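Local coordinates for Iron(III) ABC transporter, periplasmic iron-compound-binding protein (Vibrio cholerae, PDB 3TEF) that probably binds iron-loaded catecholate siderophores in the periplasm and hands them to an ABC transporter for iron uptake, at residues Arg21-Gly26 / Pro40-Lys45; Gly28-Ile33 / Asp51-Tyr56; Phe68-Glu73 / Asp94-Ile99. One frame throughout, in Å; residues are numbered along the deposited sequence.

Contact 1: residues Arg21-Gly26 / Pro40-Lys45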
loop_
_atom_site.group_PDB
_atom_site.type_symbol
_atom_site.label_atom_id
_atom_site.label_comp_id
_atom_site.label_asym_id
_atom_site.label_seq_id
_atom_site.Cartn_x
_atom_site.Cartn_y
_atom_site.Cartn_z
ATOM N N ARG A 21 -7.421 19.779 -13.005
ATOM C CA ARG A 21 -6.349 20.081 -12.064
ATOM C C ARG A 21 -6.477 19.174 -10.844
ATOM O O ARG A 21 -7.394 19.319 -10.036
ATOM C CB ARG A 21 -6.393 21.560 -11.655
ATOM C CG ARG A 21 -6.237 22.525 -12.836
ATOM C CD ARG A 21 -6.225 23.977 -12.376
ATOM N NE ARG A 21 -5.091 24.228 -11.494
ATOM C CZ ARG A 21 -3.840 24.402 -11.911
ATOM N NH1 ARG A 21 -3.549 24.345 -13.211
ATOM N NH2 ARG A 21 -2.879 24.624 -11.029
ATOM N N VAL A 22 -5.571 18.213 -10.738
ATOM C CA VAL A 22 -5.625 17.218 -9.675
ATOM C C VAL A 22 -4.409 17.373 -8.770
ATOM O O VAL A 22 -3.275 17.421 -9.245
ATOM C CB VAL A 22 -5.626 15.791 -10.256
ATOM C CG1 VAL A 22 -5.723 14.753 -9.140
ATOM C CG2 VAL A 22 -6.757 15.636 -11.251
ATOM N N VAL A 23 -4.658 17.451 -7.468
ATOM C CA VAL A 23 -3.600 17.483 -6.466
ATOM C C VAL A 23 -3.600 16.112 -5.797
ATOM O O VAL A 23 -4.664 15.581 -5.464
ATOM C CB VAL A 23 -3.882 18.580 -5.417
ATOM C CG1 VAL A 23 -2.978 18.431 -4.189
ATOM C CG2 VAL A 23 -3.724 19.947 -6.044
ATOM N N VAL A 24 -2.419 15.531 -5.610
ATOM C CA VAL A 24 -2.336 14.192 -5.046
ATOM C C VAL A 24 -1.414 14.158 -3.829
ATOM O O VAL A 24 -0.243 14.566 -3.903
ATOM C CB VAL A 24 -1.840 13.162 -6.097
ATOM C CG1 VAL A 24 -1.867 11.762 -5.508
ATOM C CG2 VAL A 24 -2.695 13.227 -7.359
ATOM N N ILE A 25 -1.945 13.663 -2.712
ATOM C CA ILE A 25 -1.126 13.405 -1.536
ATOM C C ILE A 25 -1.108 11.893 -1.290
ATOM O O ILE A 25 -2.158 11.251 -1.284
ATOM C CB ILE A 25 -1.687 14.129 -0.312
ATOM C CG1 ILE A 25 -1.589 15.644 -0.547
ATOM C CG2 ILE A 25 -0.896 13.740 0.925
ATOM C CD1 ILE A 25 -2.311 16.476 0.500
ATOM N N GLY A 26 0.082 11.322 -1.111
ATOM C CA GLY A 26 0.201 9.881 -0.918
ATOM C C GLY A 26 0.818 9.198 -2.136
ATOM O O GLY A 26 0.456 9.496 -3.275
ATOM N N PRO A 40 -0.893 15.071 -12.418
ATOM C CA PRO A 40 -1.344 16.015 -11.384
ATOM C C PRO A 40 -0.631 17.352 -11.505
ATOM O O PRO A 40 0.413 17.434 -12.171
ATOM C CB PRO A 40 -0.912 15.341 -10.085
ATOM C CG PRO A 40 0.320 14.561 -10.486
ATOM C CD PRO A 40 0.015 14.040 -11.882
ATOM N N VAL A 41 -1.191 18.376 -10.873
ATOM C CA VAL A 41 -0.598 19.703 -10.868
ATOM C C VAL A 41 0.256 19.981 -9.629
ATOM O O VAL A 41 1.065 20.911 -9.631
ATOM C CB VAL A 41 -1.657 20.820 -11.021
ATOM C CG1 VAL A 41 -2.403 20.676 -12.343
ATOM C CG2 VAL A 41 -2.624 20.828 -9.840
ATOM N N ALA A 42 0.079 19.174 -8.587
ATOM C CA ALA A 42 0.843 19.310 -7.351
ATOM C C ALA A 42 0.804 17.980 -6.606
ATOM O O ALA A 42 -0.167 17.222 -6.726
ATOM C CB ALA A 42 0.280 20.426 -6.490
ATOM N N VAL A 43 1.875 17.679 -5.876
ATOM C CA VAL A 43 2.018 16.381 -5.228
ATOM C C VAL A 43 2.707 16.498 -3.885
ATOM O O VAL A 43 3.501 17.413 -3.658
ATOM C CB VAL A 43 2.828 15.392 -6.095
ATOM C CG1 VAL A 43 2.123 15.157 -7.420
ATOM C CG2 VAL A 43 4.258 15.914 -6.317
ATOM N N SER A 44 2.417 15.564 -2.990
ATOM C CA SER A 44 3.197 15.494 -1.767
ATOM C C SER A 44 4.635 15.139 -2.127
ATOM O O SER A 44 4.914 14.637 -3.222
ATOM C CB SER A 44 2.600 14.480 -0.784
ATOM O OG SER A 44 2.356 13.251 -1.429
ATOM N N LYS A 45 5.530 15.436 -1.199
ATOM C CA LYS A 45 6.940 15.160 -1.362
ATOM C C LYS A 45 7.360 14.255 -0.220
ATOM O O LYS A 45 6.954 14.461 0.931
ATOM C CB LYS A 45 7.726 16.469 -1.326
ATOM C CG LYS A 45 7.257 17.496 -2.341
ATOM C CD LYS A 45 7.688 17.148 -3.770
ATOM C CE LYS A 45 7.105 18.144 -4.764
ATOM N NZ LYS A 45 7.775 18.026 -6.114
#
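V41 packs under the arm of R21 just before two parallel strands, 22-25 and 42-43, pair. Followed from CB outward, the V41 side chain meets R21, V22 and V23. Its CB lies 4.0 Å from R21 NH2. CG1 stands over one face of the R21 guanidinium, off-centre toward the rim, with R21 NH1 3.9 Å from V41 CG1. V41 CG2 comes nearest to V22 O, at 3.5 Å, and also reaches R21 NH2 and V23 CG2. With CG1 anti to the carbonyl carbon (chi1 -61°), both methyls meet the arginine end. The R21 chain bends at chi3, which brings its flat end back across V41 at about a right angle. The polar end of R21 is held outside this pair, where NE bonds to the carbonyl O of Q78.

The backbones are joined by alternating bonds. V41 N gives to V22 O, V24 N gives to A42 O at 3.0 Å, and S44 N gives to V24 O. V24 thus uses its N on A42 and its O on S44, either side of its parallel bridge partner V43. At the end of the pair a side chain takes over from the backbone. S44 OG accepts from G26 N at 3.0 Å, a nearly straight bond with 167° at the hydrogen. The same serine lays its CB 4.0 Å from I25 CG2. G26 is the N-cap residue of helix 27-35, and its positive phi suits glycine.

P40 CB touches V24 CG2 at 3.9 Å, and V24 also meets A29, L30 and I33 of the helix. Strand 22-25, helix 27-35 and strand 42-43 form a beta-alpha-beta unit at the edge of a parallel sheet, as expected in the Rossmann-like lobes of this binding-protein family.

Contact 2: residues Gly28-Ile33 / Asp51-Tyr56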
loop_
_atom_site.group_PDB
_atom_site.type_symbol
_atom_site.label_atom_id
_atom_site.label_comp_id
_atom_site.label_asym_id
_atom_site.label_seq_id
_atom_site.Cartn_x
_atom_site.Cartn_y
_atom_site.Cartn_z
ATOM N N GLY A 28 0.622 5.942 -2.967
ATOM C CA GLY A 28 -0.238 4.957 -3.594
ATOM C C GLY A 28 -1.201 5.612 -4.568
ATOM O O GLY A 28 -1.421 5.104 -5.676
ATOM N N ALA A 29 -1.781 6.735 -4.137
ATOM C CA ALA A 29 -2.658 7.538 -4.983
ATOM C C ALA A 29 -1.902 8.038 -6.223
ATOM O O ALA A 29 -2.395 7.938 -7.346
ATOM C CB ALA A 29 -3.228 8.711 -4.194
ATOM N N LEU A 30 -0.695 8.549 -6.011
ATOM C CA LEU A 30 0.123 9.033 -7.130
ATOM C C LEU A 30 0.473 7.902 -8.124
ATOM O O LEU A 30 0.358 8.069 -9.347
ATOM C CB LEU A 30 1.378 9.733 -6.594
ATOM C CG LEU A 30 2.290 10.391 -7.638
ATOM C CD1 LEU A 30 1.522 11.340 -8.540
ATOM C CD2 LEU A 30 3.413 11.134 -6.929
ATOM N N ASP A 31 0.876 6.745 -7.598
ATOM C CA ASP A 31 1.115 5.541 -8.399
ATOM C C ASP A 31 -0.085 5.218 -9.294
ATOM O O ASP A 31 0.051 5.123 -10.512
ATOM C CB ASP A 31 1.448 4.387 -7.442
ATOM C CG ASP A 31 1.544 3.028 -8.107
ATOM O OD1 ASP A 31 1.014 2.781 -9.222
ATOM O OD2 ASP A 31 2.141 2.163 -7.451
ATOM N N ALA A 32 -1.273 5.059 -8.710
ATOM C CA ALA A 32 -2.407 4.647 -9.532
ATOM C C ALA A 32 -2.794 5.742 -10.524
ATOM O O ALA A 32 -3.079 5.474 -11.694
ATOM C CB ALA A 32 -3.602 4.245 -8.649
ATOM N N ILE A 33 -2.757 6.986 -10.068
ATOM C CA ILE A 33 -3.128 8.114 -10.922
ATOM C C ILE A 33 -2.167 8.244 -12.114
ATOM O O ILE A 33 -2.594 8.300 -13.267
ATOM C CB ILE A 33 -3.256 9.421 -10.107
ATOM C CG1 ILE A 33 -4.580 9.398 -9.324
ATOM C CG2 ILE A 33 -3.190 10.631 -11.017
ATOM C CD1 ILE A 33 -4.732 10.500 -8.291
ATOM N N ASP A 51 11.390 4.962 -7.511
ATOM C CA ASP A 51 11.923 5.334 -8.809
ATOM C C ASP A 51 10.858 5.535 -9.870
ATOM O O ASP A 51 10.958 6.467 -10.653
ATOM C CB ASP A 51 12.933 4.297 -9.302
ATOM C CG ASP A 51 14.282 4.454 -8.651
ATOM O OD1 ASP A 51 14.504 5.478 -7.970
ATOM O OD2 ASP A 51 15.130 3.549 -8.837
ATOM N N TYR A 52 9.837 4.681 -9.906
ATOM C CA TYR A 52 8.869 4.779 -10.992
ATOM C C TYR A 52 8.035 6.065 -10.957
ATOM O O TYR A 52 7.290 6.339 -11.903
ATOM C CB TYR A 52 7.982 3.524 -11.111
ATOM C CG TYR A 52 7.098 3.227 -9.900
ATOM C CD1 TYR A 52 5.843 3.806 -9.772
ATOM C CD2 TYR A 52 7.535 2.358 -8.904
ATOM C CE1 TYR A 52 5.040 3.534 -8.666
ATOM C CE2 TYR A 52 6.740 2.069 -7.806
ATOM C CZ TYR A 52 5.501 2.663 -7.697
ATOM O OH TYR A 52 4.717 2.377 -6.595
ATOM N N LEU A 53 8.170 6.846 -9.881
ATOM C CA LEU A 53 7.497 8.147 -9.760
ATOM C C LEU A 53 8.498 9.304 -9.636
ATOM O O LEU A 53 8.158 10.396 -9.183
ATOM C CB LEU A 53 6.522 8.166 -8.542
ATOM C CG LEU A 53 5.396 7.132 -8.618
ATOM C CD1 LEU A 53 4.655 7.068 -7.278
ATOM C CD2 LEU A 53 4.426 7.450 -9.756
ATOM N N ALA A 54 9.726 9.075 -10.086
ATOM C CA ALA A 54 10.806 10.028 -9.847
ATOM C C ALA A 54 10.549 11.436 -10.379
ATOM O O ALA A 54 11.029 12.411 -9.795
ATOM C CB ALA A 54 12.131 9.475 -10.403
ATOM N N LYS A 55 9.832 11.564 -11.488
ATOM C CA LYS A 55 9.636 12.891 -12.055
ATOM C C LYS A 55 8.886 13.813 -11.104
ATOM O O LYS A 55 9.070 15.031 -11.129
ATOM C CB LYS A 55 8.931 12.839 -13.415
ATOM C CG LYS A 55 7.422 12.637 -13.382
ATOM C CD LYS A 55 6.861 12.824 -14.786
ATOM C CE LYS A 55 5.355 12.734 -14.827
ATOM N NZ LYS A 55 4.802 12.867 -16.217
ATOM N N TYR A 56 8.048 13.220 -10.256
ATOM C CA TYR A 56 7.250 14.000 -9.315
ATOM C C TYR A 56 8.069 14.524 -8.145
ATOM O O TYR A 56 7.557 15.266 -7.312
ATOM C CB TYR A 56 6.045 13.173 -8.833
ATOM C CG TYR A 56 5.128 12.803 -9.970
ATOM C CD1 TYR A 56 4.334 13.768 -10.574
ATOM C CD2 TYR A 56 5.060 11.493 -10.449
ATOM C CE1 TYR A 56 3.494 13.456 -11.624
ATOM C CE2 TYR A 56 4.205 11.164 -11.509
ATOM C CZ TYR A 56 3.431 12.154 -12.087
ATOM O OH TYR A 56 2.582 11.854 -13.131
#
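The Y56 ring carries L30 on one face and K55 on the other. L30 CD1 stands 3.9 Å from the centroid of the Y56 ring, only 6° off the normal, so this is a CH-pi contact over the middle of the ring. K55 CG covers the opposite face, also over the centre. The second flat group, the Y52 ring, has D31 CB in its plane at the edge. The D31 carboxylate and the Y52 ring are turned 71° apart.

Y52 OH makes a weak hydrogen bond of 2.7 Å to D31 OD2. Both groups have other partners. D31 OD1 and OD2 accept from the backbone N atoms of K268 and A269 in helix 267-279, while Y52 OH also bonds to N258 ND2. Three bonds therefore hold the carboxylate, the one from Y52 being weak, and the backbone N-H groups would probably help to stabilise its negative charge.

L30 reaches Y56 with its CG anti to the backbone N (chi1 -176°). The two methyls then share the work. CD1 takes the ring centre, and L30 CD2 lies 3.8 Å from Y56 CB. Between the two tyrosines comes L53, which slides past L30 in the opposite direction. L53 CD1 is 4.1 Å from L30 CG and 3.8 Å from D31 N, so this methyl rests against the helix backbone as well as the leucine. Y56 OH bonds to D34 OD1 farther along the same helix.

The largely 3-10 segment 51-56 packs on helix 27-35 through L30 and D31. L30, A29 and I33 also meet V24 of strand 22-25. A29 and I33 meet V84 of strand 82-85, and D31 and A32 meet V267 of helix 267-279.

Contact 3: residues Phe68-Glu73 / Asp94-Ile99; sequences FEPDFE and DELSKI
F72 sets one corner of its ring against the wall formed by E95 and L96, two successive residues of helix 93-99. The corner is F72 CE1. It lies 3.5 Å from E95 CB and 3.6 Å from L96 CD2, and so fits the notch between these side chains. F72 CZ leans on E95 CB as well, at 3.8 Å. The ring crosses both side chains at about a right angle. Its CG is anti to the carbonyl carbon (chi1 -61°), which carries the end of the ring nearer to the helix.

The L96 methyls are the bump from the other side. L96 CD2 enters the angle between the F72 ring and the proline, and touches P70 CB at 3.8 Å. L96 CD1 takes the next place along, against P70 CG at 4.0 Å. P70 CB in turn stands over one face of the F72 ring, offset toward the rim, so proline and ring together make the hollow that receives CD2. I75 of helix 72-77 also touches both P70 and L96.

One helical turn on from E95, I99 CD1 lies near the plane of the F72 ring, at its edge. This methyl is 4.3 Å from F72 CD1 and 3.9 Å from F72 O, a looser fit than at the notch. The carboxylate of E95 points to another partner, as OE1 makes a salt bridge with K98 NZ on the same helix.

The contact is apolar and lies near the surface. D71, between the two touching residues, is the N-cap of helix 72-77, with OD1 accepting from T74 N. The start of helix 72-77 thus packs on the side of helix 93-99. Both belong to the alpha/beta lobe that holds parallel strands 22-25, 82-85 and 102-104, consistent with the Rossmann-like lobes of this family.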
loop_
_atom_site.group_PDB
_atom_site.type_symbol
_atom_site.label_atom_id
_atom_site.label_comp_id
_atom_site.label_asym_id
_atom_site.label_seq_id
_atom_site.Cartn_x
_atom_site.Cartn_y
_atom_site.Cartn_z
ATOM N N PHE A 68 1.691 13.001 5.383
ATOM C CA PHE A 68 0.771 13.132 6.520
ATOM C C PHE A 68 0.114 14.510 6.624
ATOM O O PHE A 68 -1.051 14.627 7.045
ATOM C CB PHE A 68 1.519 12.855 7.830
ATOM C CG PHE A 68 2.024 11.446 7.955
ATOM C CD1 PHE A 68 1.217 10.459 8.490
ATOM C CD2 PHE A 68 3.298 11.114 7.531
ATOM C CE1 PHE A 68 1.674 9.161 8.602
ATOM C CE2 PHE A 68 3.760 9.810 7.633
ATOM C CZ PHE A 68 2.957 8.841 8.177
ATOM N N GLU A 69 0.872 15.544 6.266
ATOM C CA GLU A 69 0.493 16.934 6.518
ATOM C C GLU A 69 0.395 17.753 5.238
ATOM O O GLU A 69 1.416 18.174 4.680
ATOM C CB GLU A 69 1.524 17.597 7.433
ATOM C CG GLU A 69 1.686 16.932 8.784
ATOM C CD GLU A 69 0.757 17.514 9.830
ATOM O OE1 GLU A 69 -0.460 17.646 9.545
ATOM O OE2 GLU A 69 1.248 17.865 10.931
ATOM N N PRO A 70 -0.831 18.005 4.776
ATOM C CA PRO A 70 -1.032 18.803 3.566
ATOM C C PRO A 70 -0.586 20.246 3.773
ATOM O O PRO A 70 -0.702 20.782 4.883
ATOM C CB PRO A 70 -2.558 18.746 3.358
ATOM C CG PRO A 70 -2.998 17.524 4.109
ATOM C CD PRO A 70 -2.109 17.513 5.322
ATOM N N ASP A 71 -0.069 20.854 2.714
ATOM C CA ASP A 71 0.219 22.280 2.686
ATOM C C ASP A 71 -1.030 22.967 2.149
ATOM O O ASP A 71 -1.186 23.152 0.945
ATOM C CB ASP A 71 1.422 22.564 1.786
ATOM C CG ASP A 71 1.789 24.041 1.751
ATOM O OD1 ASP A 71 0.955 24.884 2.164
ATOM O OD2 ASP A 71 2.910 24.353 1.304
ATOM N N PHE A 72 -1.939 23.323 3.051
ATOM C CA PHE A 72 -3.235 23.848 2.644
ATOM C C PHE A 72 -3.099 25.120 1.814
ATOM O O PHE A 72 -3.817 25.314 0.838
ATOM C CB PHE A 72 -4.137 24.100 3.862
ATOM C CG PHE A 72 -4.430 22.860 4.670
ATOM C CD1 PHE A 72 -5.346 21.928 4.224
ATOM C CD2 PHE A 72 -3.790 22.637 5.880
ATOM C CE1 PHE A 72 -5.611 20.792 4.966
ATOM C CE2 PHE A 72 -4.046 21.498 6.621
ATOM C CZ PHE A 72 -4.961 20.579 6.161
ATOM N N GLU A 73 -2.170 25.985 2.200
ATOM C CA GLU A 73 -2.001 27.238 1.480
ATOM C C GLU A 73 -1.619 26.997 0.021
ATOM O O GLU A 73 -2.212 27.573 -0.889
ATOM C CB GLU A 73 -0.988 28.144 2.193
ATOM C CG GLU A 73 -1.375 28.459 3.645
ATOM C CD GLU A 73 -0.336 29.305 4.374
ATOM O OE1 GLU A 73 0.717 29.624 3.775
ATOM O OE2 GLU A 73 -0.574 29.649 5.553
ATOM N N ASP A 94 -11.289 16.777 6.348
ATOM C CA ASP A 94 -12.349 17.759 6.521
ATOM C C ASP A 94 -11.887 19.115 6.014
ATOM O O ASP A 94 -12.646 19.820 5.342
ATOM C CB ASP A 94 -12.821 17.843 7.978
ATOM C CG ASP A 94 -11.681 18.103 8.950
ATOM O OD1 ASP A 94 -10.505 17.787 8.626
ATOM O OD2 ASP A 94 -11.953 18.626 10.042
ATOM N N GLU A 95 -10.634 19.454 6.317
ATOM C CA GLU A 95 -10.053 20.717 5.875
ATOM C C GLU A 95 -9.860 20.758 4.361
ATOM O O GLU A 95 -10.159 21.767 3.714
ATOM C CB GLU A 95 -8.734 20.992 6.605
ATOM C CG GLU A 95 -8.919 21.310 8.072
ATOM C CD GLU A 95 -9.527 22.680 8.272
ATOM O OE1 GLU A 95 -9.300 23.550 7.402
ATOM O OE2 GLU A 95 -10.235 22.890 9.284
ATOM N N LEU A 96 -9.375 19.655 3.792
ATOM C CA LEU A 96 -9.153 19.608 2.348
ATOM C C LEU A 96 -10.493 19.664 1.611
ATOM O O LEU A 96 -10.595 20.255 0.538
ATOM C CB LEU A 96 -8.378 18.344 1.957
ATOM C CG LEU A 96 -6.928 18.208 2.433
ATOM C CD1 LEU A 96 -6.420 16.773 2.189
ATOM C CD2 LEU A 96 -5.985 19.233 1.755
ATOM N N SER A 97 -11.534 19.064 2.200
ATOM C CA SER A 97 -12.820 18.988 1.511
ATOM C C SER A 97 -13.430 20.382 1.307
ATOM O O SER A 97 -14.266 20.578 0.425
ATOM C CB SER A 97 -13.805 18.048 2.237
ATOM O OG SER A 97 -14.150 18.546 3.526
ATOM N N LYS A 98 -12.989 21.351 2.103
ATOM C CA LYS A 98 -13.458 22.721 1.938
ATOM C C LYS A 98 -12.902 23.346 0.673
ATOM O O LYS A 98 -13.556 24.184 0.043
ATOM C CB LYS A 98 -13.068 23.580 3.142
ATOM C CG LYS A 98 -13.830 23.233 4.397
ATOM C CD LYS A 98 -13.523 24.244 5.490
ATOM C CE LYS A 98 -12.044 24.242 5.836
ATOM N NZ LYS A 98 -11.743 25.234 6.913
ATOM N N ILE A 99 -11.688 22.934 0.304
ATOM C CA ILE A 99 -10.950 23.567 -0.779
ATOM C C ILE A 99 -11.423 23.069 -2.131
ATOM O O ILE A 99 -11.573 23.852 -3.073
ATOM C CB ILE A 99 -9.424 23.307 -0.643
ATOM C CG1 ILE A 99 -8.891 23.952 0.638
ATOM C CG2 ILE A 99 -8.658 23.839 -1.863
ATOM C CD1 ILE A 99 -7.408 23.707 0.865
#

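Contacts 1 and 2 are centred 10 Å apart and meet directly. Helix 27-35 follows strand 22-25 in the chain, and V24 CG2 packs 3.5 Å from I33 CD1. K45 NZ adds a probable hydrogen bond of 3.0 Å to Y56 O. Contact 3 is centred 12 Å from contact 1 and touches it through I25 CD1, 3.7 Å from P70 CB. Contacts 2 and 3 do not touch, their nearest atoms being about 11 Å apart; contact 1 lies against each. All three lie in the alpha/beta lobe built on parallel strands 42-43, 22-25, 82-85 and 102-104. In this family the ligand probably binds in the cleft between two such lobes.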